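Local coordinates for tRNA (guanine-N(1)-)-methyltransferase (Corynebacterium diphtheriae, PDB 7KFF), which catalyses transfer of a methyl group from S-adenosylmethionine to N1 of guanine 37 in tRNA, as a knotted SPOUT-family enzyme working as a dimer, at residues Leu29-Leu32 with Arg33-Leu36; Thr149-Asp152 with Ala153-Trp156; Asp179-Thr183 with Tyr184-Glu188; Leu271-Thr274 with Trp275-Pro279. All blocks are in the same frame, centred on the assembly; numbering follows the deposited sequence.

Contact 1 of 4, residues Leu29-Leu32 with Arg33-Leu36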
loop_
_atom_site.group_PDB
_atom_site.type_symbol
_atom_site.label_atom_id
_atom_site.label_comp_id
_atom_site.label_asym_id
_atom_site.label_seq_id
_atom_site.Cartn_x
_atom_site.Cartn_y
_atom_site.Cartn_z
ATOM N N LEU A 29 13.468 4.225 -4.227
ATOM C CA LEU A 29 12.600 4.804 -5.234
ATOM C C LEU A 29 12.999 4.450 -6.659
ATOM O O LEU A 29 12.395 4.963 -7.608
ATOM C CB LEU A 29 12.495 6.305 -5.064
ATOM C CG LEU A 29 11.747 6.848 -3.855
ATOM C CD1 LEU A 29 10.307 6.268 -3.744
ATOM C CD2 LEU A 29 12.479 6.621 -2.524
ATOM N N ASP A 30 13.965 3.566 -6.830
ATOM C CA ASP A 30 14.342 3.132 -8.174
ATOM C C ASP A 30 13.146 2.629 -8.997
ATOM O O ASP A 30 13.116 2.862 -10.206
ATOM C CB ASP A 30 15.466 2.091 -8.123
ATOM C CG ASP A 30 16.844 2.684 -7.807
ATOM O OD1 ASP A 30 17.007 3.920 -7.783
ATOM O OD2 ASP A 30 17.781 1.886 -7.594
ATOM N N PRO A 31 12.122 1.997 -8.407
ATOM C CA PRO A 31 10.981 1.551 -9.225
ATOM C C PRO A 31 10.152 2.660 -9.835
ATOM O O PRO A 31 9.345 2.374 -10.738
ATOM C CB PRO A 31 10.173 0.662 -8.272
ATOM C CG PRO A 31 11.190 0.151 -7.293
ATOM C CD PRO A 31 12.120 1.344 -7.079
ATOM N N LEU A 32 10.335 3.921 -9.429
ATOM C CA LEU A 32 9.663 5.004 -10.134
ATOM C C LEU A 32 10.163 5.137 -11.566
ATOM O O LEU A 32 9.530 5.833 -12.362
ATOM C CB LEU A 32 9.869 6.339 -9.412
ATOM C CG LEU A 32 9.251 6.487 -8.027
ATOM C CD1 LEU A 32 9.609 7.838 -7.438
ATOM C CD2 LEU A 32 7.726 6.340 -8.075
ATOM N N ARG A 33 11.297 4.513 -11.896
ATOM C CA ARG A 33 11.823 4.509 -13.254
ATOM C C ARG A 33 11.731 3.137 -13.919
ATOM O O ARG A 33 12.345 2.904 -14.961
ATOM C CB ARG A 33 13.259 5.023 -13.240
ATOM C CG ARG A 33 13.327 6.501 -12.971
ATOM C CD ARG A 33 14.733 6.998 -12.830
ATOM N NE ARG A 33 14.809 8.422 -13.125
ATOM C CZ ARG A 33 14.703 9.396 -12.236
ATOM N NH1 ARG A 33 14.503 9.125 -10.948
ATOM N NH2 ARG A 33 14.817 10.651 -12.631
ATOM N N HIS A 34 10.963 2.227 -13.349
ATOM C CA HIS A 34 10.725 0.919 -13.932
ATOM C C HIS A 34 9.306 0.827 -14.458
ATOM O O HIS A 34 8.435 1.629 -14.120
ATOM C CB HIS A 34 10.911 -0.174 -12.875
ATOM C CG HIS A 34 12.322 -0.314 -12.423
ATOM N ND1 HIS A 34 12.674 -0.812 -11.182
ATOM C CD2 HIS A 34 13.480 -0.028 -13.058
ATOM C CE1 HIS A 34 13.990 -0.791 -11.066
ATOM N NE2 HIS A 34 14.502 -0.333 -12.192
ATOM N N ALA A 35 9.093 -0.161 -15.324
ATOM C CA ALA A 35 7.757 -0.534 -15.809
ATOM C C ALA A 35 7.032 0.713 -16.318
ATOM O O ALA A 35 7.633 1.522 -17.042
ATOM C CB ALA A 35 7.018 -1.348 -14.749
ATOM N N LEU A 36 5.752 0.905 -15.969
ATOM C CA LEU A 36 4.927 1.895 -16.651
ATOM C C LEU A 36 5.348 3.326 -16.322
ATOM O O LEU A 36 5.274 4.207 -17.182
ATOM C CB LEU A 36 3.463 1.662 -16.309
ATOM C CG LEU A 36 2.451 2.326 -17.220
ATOM C CD1 LEU A 36 2.601 1.705 -18.629
ATOM C CD2 LEU A 36 1.042 2.165 -16.701
HETATM O O HOH W 1 14.065 6.718 -9.340
#
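The imidazole of His34 lies over the peptide that joins Asp30 to Pro31, one of its faces turned to the carbonyl oxygen Asp30 O, which sits 3.7 Å above the ring plane and over its centre. The ring stands there because CG of His34 is anti to its own carbonyl carbon (chi1 -68°), which folds the imidazole back along the preceding turn. ND1 is the ring atom closest to Pro31 CA, at 3.5 Å, an oblique approach, and it has no polar partner although the contact buries it. The same Asp30 O accepts a hydrogen bond from Arg33 N at 3.0 Å, so this carbonyl meets an N-H and a ring face together. One residue on, His34 N bonds Pro31 O at 3.1 Å. Arg33 goes another way: its chain is extended from CG to NE, and the guanidinium edge receives a water in plane, which accepts from NH1 at 2.9 Å and donates to Leu29 O at 3.0 Å. NH2 of Arg33 bonds Val48 O, tying the turn to strand 46-52. Leu29 and Leu32 instead face inward, against Leu204 of helix 200-211, while Pro31 and His34 pack on Tyr28 and Glu27 of the second subunit. Successive bonds from residue i+3 back to residue i, Leu32 N to Leu29 O among them, mark a 3-10 turn, here in the connection from strand 17-23 to helix 35-42 at the dimer interface.

Contact 2 of 4, residues Thr149-Asp152 with Ala153-Trp156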
loop_
_atom_site.group_PDB
_atom_site.type_symbol
_atom_site.label_atom_id
_atom_site.label_comp_id
_atom_site.label_asym_id
_atom_site.label_seq_id
_atom_site.Cartn_x
_atom_site.Cartn_y
_atom_site.Cartn_z
ATOM N N THR A 149 -7.468 7.146 -0.873
ATOM C CA THR A 149 -8.648 6.657 -1.571
ATOM C C THR A 149 -8.473 6.874 -3.068
ATOM O O THR A 149 -7.622 7.640 -3.530
ATOM C CB THR A 149 -9.925 7.393 -1.127
ATOM O OG1 THR A 149 -9.827 8.748 -1.573
ATOM C CG2 THR A 149 -10.148 7.311 0.374
ATOM N N GLN A 150 -9.315 6.202 -3.838
ATOM C CA GLN A 150 -9.299 6.412 -5.280
ATOM C C GLN A 150 -9.680 7.846 -5.629
ATOM O O GLN A 150 -9.210 8.388 -6.634
ATOM C CB GLN A 150 -10.193 5.404 -5.998
ATOM C CG GLN A 150 -10.003 5.371 -7.498
ATOM C CD GLN A 150 -8.616 4.932 -7.924
ATOM O OE1 GLN A 150 -7.904 4.251 -7.174
ATOM N NE2 GLN A 150 -8.198 5.362 -9.110
ATOM N N GLU A 151 -10.538 8.472 -4.827
ATOM C CA GLU A 151 -10.842 9.881 -5.039
ATOM C C GLU A 151 -9.596 10.744 -4.875
ATOM O O GLU A 151 -9.379 11.683 -5.652
ATOM C CB GLU A 151 -11.924 10.322 -4.057
ATOM C CG GLU A 151 -12.427 11.738 -4.248
ATOM C CD GLU A 151 -13.661 12.029 -3.412
ATOM O OE1 GLU A 151 -13.530 12.149 -2.178
ATOM O OE2 GLU A 151 -14.763 12.122 -3.993
ATOM N N ASP A 152 -8.773 10.457 -3.860
ATOM C CA ASP A 152 -7.495 11.154 -3.731
ATOM C C ASP A 152 -6.659 10.967 -4.991
ATOM O O ASP A 152 -6.048 11.915 -5.493
ATOM C CB ASP A 152 -6.665 10.600 -2.567
ATOM C CG ASP A 152 -7.191 10.933 -1.193
ATOM O OD1 ASP A 152 -7.790 12.001 -0.987
ATOM O OD2 ASP A 152 -6.951 10.081 -0.304
ATOM N N ALA A 153 -6.610 9.731 -5.513
ATOM C CA ALA A 153 -5.795 9.479 -6.695
ATOM C C ALA A 153 -6.264 10.331 -7.865
ATOM O O ALA A 153 -5.454 10.928 -8.584
ATOM C CB ALA A 153 -5.817 7.993 -7.048
ATOM N N ARG A 154 -7.578 10.428 -8.054
ATOM C CA ARG A 154 -8.108 11.266 -9.127
ATOM C C ARG A 154 -7.736 12.721 -8.902
ATOM O O ARG A 154 -7.286 13.401 -9.820
ATOM C CB ARG A 154 -9.630 11.123 -9.245
ATOM C CG ARG A 154 -10.080 9.777 -9.769
ATOM C CD ARG A 154 -11.520 9.785 -10.212
ATOM N NE ARG A 154 -12.474 9.918 -9.113
ATOM C CZ ARG A 154 -12.890 8.901 -8.356
ATOM N NH1 ARG A 154 -12.426 7.680 -8.570
ATOM N NH2 ARG A 154 -13.746 9.124 -7.371
ATOM N N ALA A 155 -7.972 13.231 -7.692
ATOM C CA ALA A 155 -7.610 14.617 -7.401
ATOM C C ALA A 155 -6.135 14.878 -7.702
ATOM O O ALA A 155 -5.778 15.856 -8.371
ATOM C CB ALA A 155 -7.905 14.948 -5.937
ATOM N N TRP A 156 -5.262 14.010 -7.196
ATOM C CA TRP A 156 -3.832 14.273 -7.274
ATOM C C TRP A 156 -3.285 14.080 -8.685
ATOM O O TRP A 156 -2.226 14.628 -8.994
ATOM C CB TRP A 156 -3.079 13.433 -6.251
ATOM C CG TRP A 156 -3.513 13.760 -4.838
ATOM C CD1 TRP A 156 -4.183 14.882 -4.425
ATOM C CD2 TRP A 156 -3.355 12.939 -3.673
ATOM N NE1 TRP A 156 -4.431 14.816 -3.066
ATOM C CE2 TRP A 156 -3.940 13.627 -2.590
ATOM C CE3 TRP A 156 -2.752 11.699 -3.438
ATOM C CZ2 TRP A 156 -3.966 13.103 -1.306
ATOM C CZ3 TRP A 156 -2.770 11.183 -2.152
ATOM C CH2 TRP A 156 -3.389 11.883 -1.104
HETATM O O HOH W 2 -10.453 6.624 -10.686
#
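A capping box opens helix 150-156. Thr149 is the N-cap: its OG1 accepts from Asp152 N at 3.0 Å, and Thr149 N donates to Asp152 OD2 at 3.0 Å, reaching that oxygen from above the carboxylate plane. Beyond the cap the regular helical bonds follow, from Ala153 N to Thr149 O through to Trp156 N, which meets Asp152 O at 2.8 Å. Asp152 also lies against the face of the Trp156 indole. The two side chains run side by side in the same direction, the carboxylate and indole planes 1° apart, and Asp152 CB makes a CH-pi contact over the six-membered ring, 3.8 Å from its centroid. Asp152 O lies 3.2 Å above the indole plane, displaced from the ring centre toward the pyrrole side, nearest CG. On another flank Gln150 and Arg154 cross at about a right angle. With CG of Gln150 anti to the backbone N (chi1 -168°), that carbon comes to 3.5 Å from Arg154 NH1; the bend at chi2 then turns the amide, and one water accepts from both Gln150 NE2 and Arg154 NH1. Gln150 OE1 is taken by Val195 N of the second subunit. Asp152 OD2 also forms a salt bridge with Arg187 of strand 185-190. Trp156 enters the interior between strand 137-141, at Leu137 and Leu139, and helix 200-211, at Ile206 and Val210.

Contact 3 of 4, residues Asp179-Thr183 with Tyr184-Glu188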
loop_
_atom_site.group_PDB
_atom_site.type_symbol
_atom_site.label_atom_id
_atom_site.label_comp_id
_atom_site.label_asym_id
_atom_site.label_seq_id
_atom_site.Cartn_x
_atom_site.Cartn_y
_atom_site.Cartn_z
ATOM N N ASP A 179 4.692 23.572 10.076
ATOM C CA ASP A 179 5.444 24.641 9.431
ATOM C C ASP A 179 5.378 24.544 7.910
ATOM O O ASP A 179 5.374 25.577 7.221
ATOM C CB ASP A 179 6.893 24.591 9.892
ATOM C CG ASP A 179 7.740 25.632 9.232
ATOM O OD1 ASP A 179 7.665 26.802 9.653
ATOM O OD2 ASP A 179 8.516 25.282 8.323
ATOM N N ALA A 180 5.324 23.321 7.367
ATOM C CA ALA A 180 5.295 23.141 5.923
ATOM C C ALA A 180 4.062 23.763 5.296
ATOM O O ALA A 180 4.075 24.065 4.099
ATOM C CB ALA A 180 5.365 21.654 5.579
ATOM N N LYS A 181 2.995 23.968 6.074
ATOM C CA LYS A 181 1.775 24.561 5.542
ATOM C C LYS A 181 1.993 25.981 5.034
ATOM O O LYS A 181 1.202 26.465 4.220
ATOM C CB LYS A 181 0.646 24.516 6.563
ATOM C CG LYS A 181 0.236 23.109 6.915
ATOM C CD LYS A 181 -0.765 23.046 8.055
ATOM C CE LYS A 181 -1.044 21.595 8.395
ATOM N NZ LYS A 181 -1.955 21.472 9.565
ATOM N N LYS A 182 3.054 26.649 5.472
ATOM C CA LYS A 182 3.344 27.974 4.932
ATOM C C LYS A 182 3.724 27.910 3.461
ATOM O O LYS A 182 3.526 28.887 2.730
ATOM C CB LYS A 182 4.483 28.627 5.720
ATOM C CG LYS A 182 4.117 28.982 7.144
ATOM C CD LYS A 182 5.329 29.550 7.877
ATOM C CE LYS A 182 4.966 30.065 9.258
ATOM N NZ LYS A 182 6.183 30.549 9.983
ATOM N N THR A 183 4.268 26.780 3.017
ATOM C CA THR A 183 4.823 26.617 1.682
ATOM C C THR A 183 4.037 25.659 0.813
ATOM O O THR A 183 4.053 25.787 -0.413
ATOM C CB THR A 183 6.263 26.091 1.803
ATOM O OG1 THR A 183 7.019 27.015 2.599
ATOM C CG2 THR A 183 6.923 25.935 0.452
ATOM N N TYR A 184 3.380 24.691 1.427
ATOM C CA TYR A 184 2.723 23.608 0.721
ATOM C C TYR A 184 1.272 23.495 1.173
ATOM O O TYR A 184 0.925 23.859 2.295
ATOM C CB TYR A 184 3.370 22.275 1.099
ATOM C CG TYR A 184 4.804 22.052 0.660
ATOM C CD1 TYR A 184 5.073 21.414 -0.532
ATOM C CD2 TYR A 184 5.879 22.426 1.475
ATOM C CE1 TYR A 184 6.354 21.166 -0.936
ATOM C CE2 TYR A 184 7.178 22.196 1.078
ATOM C CZ TYR A 184 7.397 21.551 -0.144
ATOM O OH TYR A 184 8.656 21.265 -0.600
ATOM N N ARG A 185 0.434 22.901 0.307
ATOM C CA ARG A 185 -0.781 22.234 0.773
ATOM C C ARG A 185 -0.358 20.878 1.319
ATOM O O ARG A 185 0.281 20.116 0.595
ATOM C CB ARG A 185 -1.760 22.080 -0.384
ATOM C CG ARG A 185 -2.447 23.396 -0.777
ATOM C CD ARG A 185 -3.242 23.276 -2.102
ATOM N NE ARG A 185 -2.337 23.068 -3.224
ATOM C CZ ARG A 185 -2.309 22.002 -4.020
ATOM N NH1 ARG A 185 -3.177 21.008 -3.879
ATOM N NH2 ARG A 185 -1.397 21.925 -4.974
ATOM N N VAL A 186 -0.648 20.588 2.589
ATOM C CA VAL A 186 -0.084 19.428 3.275
ATOM C C VAL A 186 -1.174 18.394 3.518
ATOM O O VAL A 186 -2.248 18.729 4.026
ATOM C CB VAL A 186 0.592 19.824 4.598
ATOM C CG1 VAL A 186 1.181 18.617 5.300
ATOM C CG2 VAL A 186 1.661 20.869 4.343
ATOM N N ARG A 187 -0.880 17.137 3.186
ATOM C CA ARG A 187 -1.763 16.017 3.472
ATOM C C ARG A 187 -0.952 14.885 4.089
ATOM O O ARG A 187 -0.006 14.380 3.480
ATOM C CB ARG A 187 -2.459 15.548 2.192
ATOM C CG ARG A 187 -3.111 14.199 2.306
ATOM C CD ARG A 187 -4.391 14.142 3.215
ATOM N NE ARG A 187 -4.841 12.755 3.221
ATOM C CZ ARG A 187 -5.613 12.206 2.291
ATOM N NH1 ARG A 187 -5.862 10.912 2.296
ATOM N NH2 ARG A 187 -6.148 12.970 1.363
ATOM N N GLU A 188 -1.340 14.463 5.276
ATOM C CA GLU A 188 -0.873 13.220 5.879
ATOM C C GLU A 188 -1.759 12.091 5.377
ATOM O O GLU A 188 -2.982 12.234 5.341
ATOM C CB GLU A 188 -0.959 13.314 7.403
ATOM C CG GLU A 188 0.104 14.253 8.013
ATOM C CD GLU A 188 -0.119 14.556 9.480
ATOM O OE1 GLU A 188 -1.184 15.111 9.830
ATOM O OE2 GLU A 188 0.771 14.258 10.295
#
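This is a local helix-to-strand connection: the chain leaves helix 174-180 through a short turn and enters strand 185-190 of the parallel sheet. Ala180 O holds the turn, accepting from Thr183 N at 2.9 Å and from Tyr184 N at 2.8 Å. It also lies in the plane of the Tyr184 ring, at its edge, 3.6 Å from CD2. Thr183 and Tyr184 point the same way side by side, with Thr183 CG2 3.8 Å from Tyr184 CE2. Tyr184 OH bonds Leu86 O, which fastens the phenol to helix 79-90. Such a helix, turn and strand succession belongs to the alpha/beta architecture of the SPOUT methyltransferases, and here the incoming strand pairs in parallel with strand 137-141 through the backbone of Arg185 and Arg187. Val186 points back toward the turn. Its CG2, anti to the carbonyl carbon, sits 4.0 Å from Ala180 CB and 3.7 Å from Lys181 CG; the extended Lys181 chain crosses it at about a right angle, carrying NZ to a salt bridge with Glu178. A CA-H...O contact joins Lys181 CA to Tyr184 O at 3.4 Å.

Contact 4 of 4, residues Leu271-Thr274 with Trp275-Pro279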
loop_
_atom_site.group_PDB
_atom_site.type_symbol
_atom_site.label_atom_id
_atom_site.label_comp_id
_atom_site.label_asym_id
_atom_site.label_seq_id
_atom_site.Cartn_x
_atom_site.Cartn_y
_atom_site.Cartn_z
ATOM N N LEU A 271 -21.042 -8.440 -8.014
ATOM C CA LEU A 271 -21.836 -8.519 -6.792
ATOM C C LEU A 271 -21.374 -9.677 -5.918
ATOM O O LEU A 271 -21.283 -9.542 -4.691
ATOM C CB LEU A 271 -23.309 -8.721 -7.128
ATOM C CG LEU A 271 -24.007 -7.533 -7.781
ATOM C CD1 LEU A 271 -25.334 -7.940 -8.387
ATOM C CD2 LEU A 271 -24.203 -6.416 -6.744
ATOM N N LYS A 272 -21.078 -10.828 -6.535
ATOM C CA LYS A 272 -20.686 -12.012 -5.777
ATOM C C LYS A 272 -19.344 -11.792 -5.085
ATOM O O LYS A 272 -19.195 -12.094 -3.895
ATOM C CB LYS A 272 -20.608 -13.213 -6.724
ATOM C CG LYS A 272 -20.156 -14.510 -6.092
ATOM C CD LYS A 272 -20.291 -15.644 -7.119
ATOM C CE LYS A 272 -19.852 -16.992 -6.573
ATOM N NZ LYS A 272 -18.415 -17.231 -6.829
ATOM N N ARG A 273 -18.355 -11.255 -5.810
ATOM C CA ARG A 273 -17.054 -11.020 -5.196
ATOM C C ARG A 273 -17.195 -10.018 -4.061
ATOM O O ARG A 273 -16.594 -10.187 -2.997
ATOM C CB ARG A 273 -16.040 -10.531 -6.230
ATOM C CG ARG A 273 -14.636 -10.238 -5.657
ATOM C CD ARG A 273 -13.932 -11.486 -5.143
ATOM N NE ARG A 273 -13.452 -12.315 -6.245
ATOM C CZ ARG A 273 -12.242 -12.228 -6.793
ATOM N NH1 ARG A 273 -11.921 -13.033 -7.802
ATOM N NH2 ARG A 273 -11.346 -11.357 -6.328
ATOM N N THR A 274 -18.004 -8.972 -4.262
ATOM C CA THR A 274 -18.186 -7.977 -3.204
ATOM C C THR A 274 -18.880 -8.595 -1.992
ATOM O O THR A 274 -18.481 -8.353 -0.847
ATOM C CB THR A 274 -18.972 -6.777 -3.744
ATOM O OG1 THR A 274 -18.330 -6.263 -4.920
ATOM C CG2 THR A 274 -19.072 -5.678 -2.685
ATOM N N TRP A 275 -19.913 -9.402 -2.226
ATOM C CA TRP A 275 -20.574 -10.087 -1.127
ATOM C C TRP A 275 -19.613 -11.002 -0.379
ATOM O O TRP A 275 -19.631 -11.048 0.855
ATOM C CB TRP A 275 -21.750 -10.892 -1.666
ATOM C CG TRP A 275 -22.438 -11.696 -0.623
ATOM C CD1 TRP A 275 -23.310 -11.247 0.322
ATOM C CD2 TRP A 275 -22.295 -13.100 -0.402
ATOM N NE1 TRP A 275 -23.733 -12.289 1.109
ATOM C CE2 TRP A 275 -23.121 -13.438 0.687
ATOM C CE3 TRP A 275 -21.555 -14.105 -1.024
ATOM C CZ2 TRP A 275 -23.224 -14.738 1.167
ATOM C CZ3 TRP A 275 -21.659 -15.398 -0.544
ATOM C CH2 TRP A 275 -22.484 -15.701 0.541
ATOM N N GLU A 276 -18.775 -11.749 -1.107
ATOM C CA GLU A 276 -17.858 -12.686 -0.459
ATOM C C GLU A 276 -16.843 -11.970 0.417
ATOM O O GLU A 276 -16.515 -12.434 1.521
ATOM C CB GLU A 276 -17.084 -13.474 -1.519
ATOM C CG GLU A 276 -17.897 -14.469 -2.302
ATOM C CD GLU A 276 -17.146 -15.049 -3.496
ATOM O OE1 GLU A 276 -16.137 -14.451 -3.961
ATOM O OE2 GLU A 276 -17.575 -16.119 -3.968
ATOM N N VAL A 277 -16.293 -10.870 -0.085
ATOM C CA VAL A 277 -15.092 -10.284 0.473
ATOM C C VAL A 277 -15.348 -8.973 1.204
ATOM O O VAL A 277 -14.657 -8.681 2.184
ATOM C CB VAL A 277 -14.074 -10.083 -0.678
ATOM C CG1 VAL A 277 -12.812 -9.462 -0.175
ATOM C CG2 VAL A 277 -13.783 -11.409 -1.408
ATOM N N ARG A 278 -16.311 -8.175 0.745
ATOM C CA ARG A 278 -16.582 -6.848 1.308
ATOM C C ARG A 278 -18.086 -6.635 1.392
ATOM O O ARG A 278 -18.634 -5.680 0.824
ATOM C CB ARG A 278 -15.935 -5.766 0.440
ATOM C CG ARG A 278 -14.434 -5.837 0.301
ATOM C CD ARG A 278 -13.744 -5.408 1.571
ATOM N NE ARG A 278 -13.990 -4.014 1.907
ATOM C CZ ARG A 278 -13.374 -2.978 1.346
ATOM N NH1 ARG A 278 -12.469 -3.163 0.401
ATOM N NH2 ARG A 278 -13.652 -1.746 1.721
ATOM N N PRO A 279 -18.784 -7.495 2.131
ATOM C CA PRO A 279 -20.251 -7.387 2.157
ATOM C C PRO A 279 -20.756 -6.064 2.705
ATOM O O PRO A 279 -21.840 -5.619 2.314
ATOM C CB PRO A 279 -20.689 -8.586 3.018
ATOM C CG PRO A 279 -19.458 -8.914 3.845
ATOM C CD PRO A 279 -18.289 -8.627 2.936
HETATM O O HOH W 3 -15.832 -17.776 -5.576
HETATM O O HOH W 4 -15.512 -14.311 -6.593
#
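Lys272 and Glu276, one helical turn apart, form a salt bridge in which Lys272 NZ donates to Glu276 OE2 over 3.2 Å. The ammonium arrives on the syn side of that oxygen, 33° out of the carboxylate plane. Lys272 is extended until its last torsion, where a turn to -91° swings NZ toward the acid. A water bridges the same two atoms, accepting from NZ at 2.9 Å and donating to OE2 at 2.9 Å. The other carboxylate oxygen, OE1, is served through a second water, which donates to it at 2.7 Å and accepts in the guanidinium plane from Arg273 NE at 2.9 Å. Arg273 NE and Glu276 OE1 stay 4.1 Å apart, so water does the joining, and the two planar groups lie only 18° from parallel. The bend of Arg273 at chi2 lays its CD alongside Val277, 3.7 Å from CG2. Beyond NE, its NH2 donates to Ala144 O of the second subunit. Backbone carbonyls Leu271 O, Lys272 O and Arg273 O are satisfied by the amides of Trp275, Glu276 and Val277, while Thr274 OG1 bonds both Ser270 O and Leu234 N. Where the helix ends, Arg278 turns its guanidinium to Asp193 of the second subunit and Glu280 of its own chain. With a lysine bonded to one oxygen and an arginine linked by water to the other, Glu276 probably remains ionised, and the two arginines bring the end of helix 259-277 into polar contact with the partner subunit.

In the fold
All four contacts are local, each has a buried and an exposed side, and each also reaches the second subunit. The buried sides are apolar or aromatic: Leu29 and Leu32 in contact 1, Trp156 in contact 2, Ala180 and Tyr184 in contact 3. Charged chains mark the exposed sides, with Arg33, Arg154, Lys181 and Glu276. Contacts 2 and 3 touch directly through Arg187, joining a helix start to the parallel sheet. Contact 1 lies on a separate connection, about 12 Å from contact 2 between nearest atoms, and relies on backbone bonds and a ring over a carbonyl. Contact 4, farthest from the chain centre and across it from contact 3, carries the salt bridge between its segments and the most water.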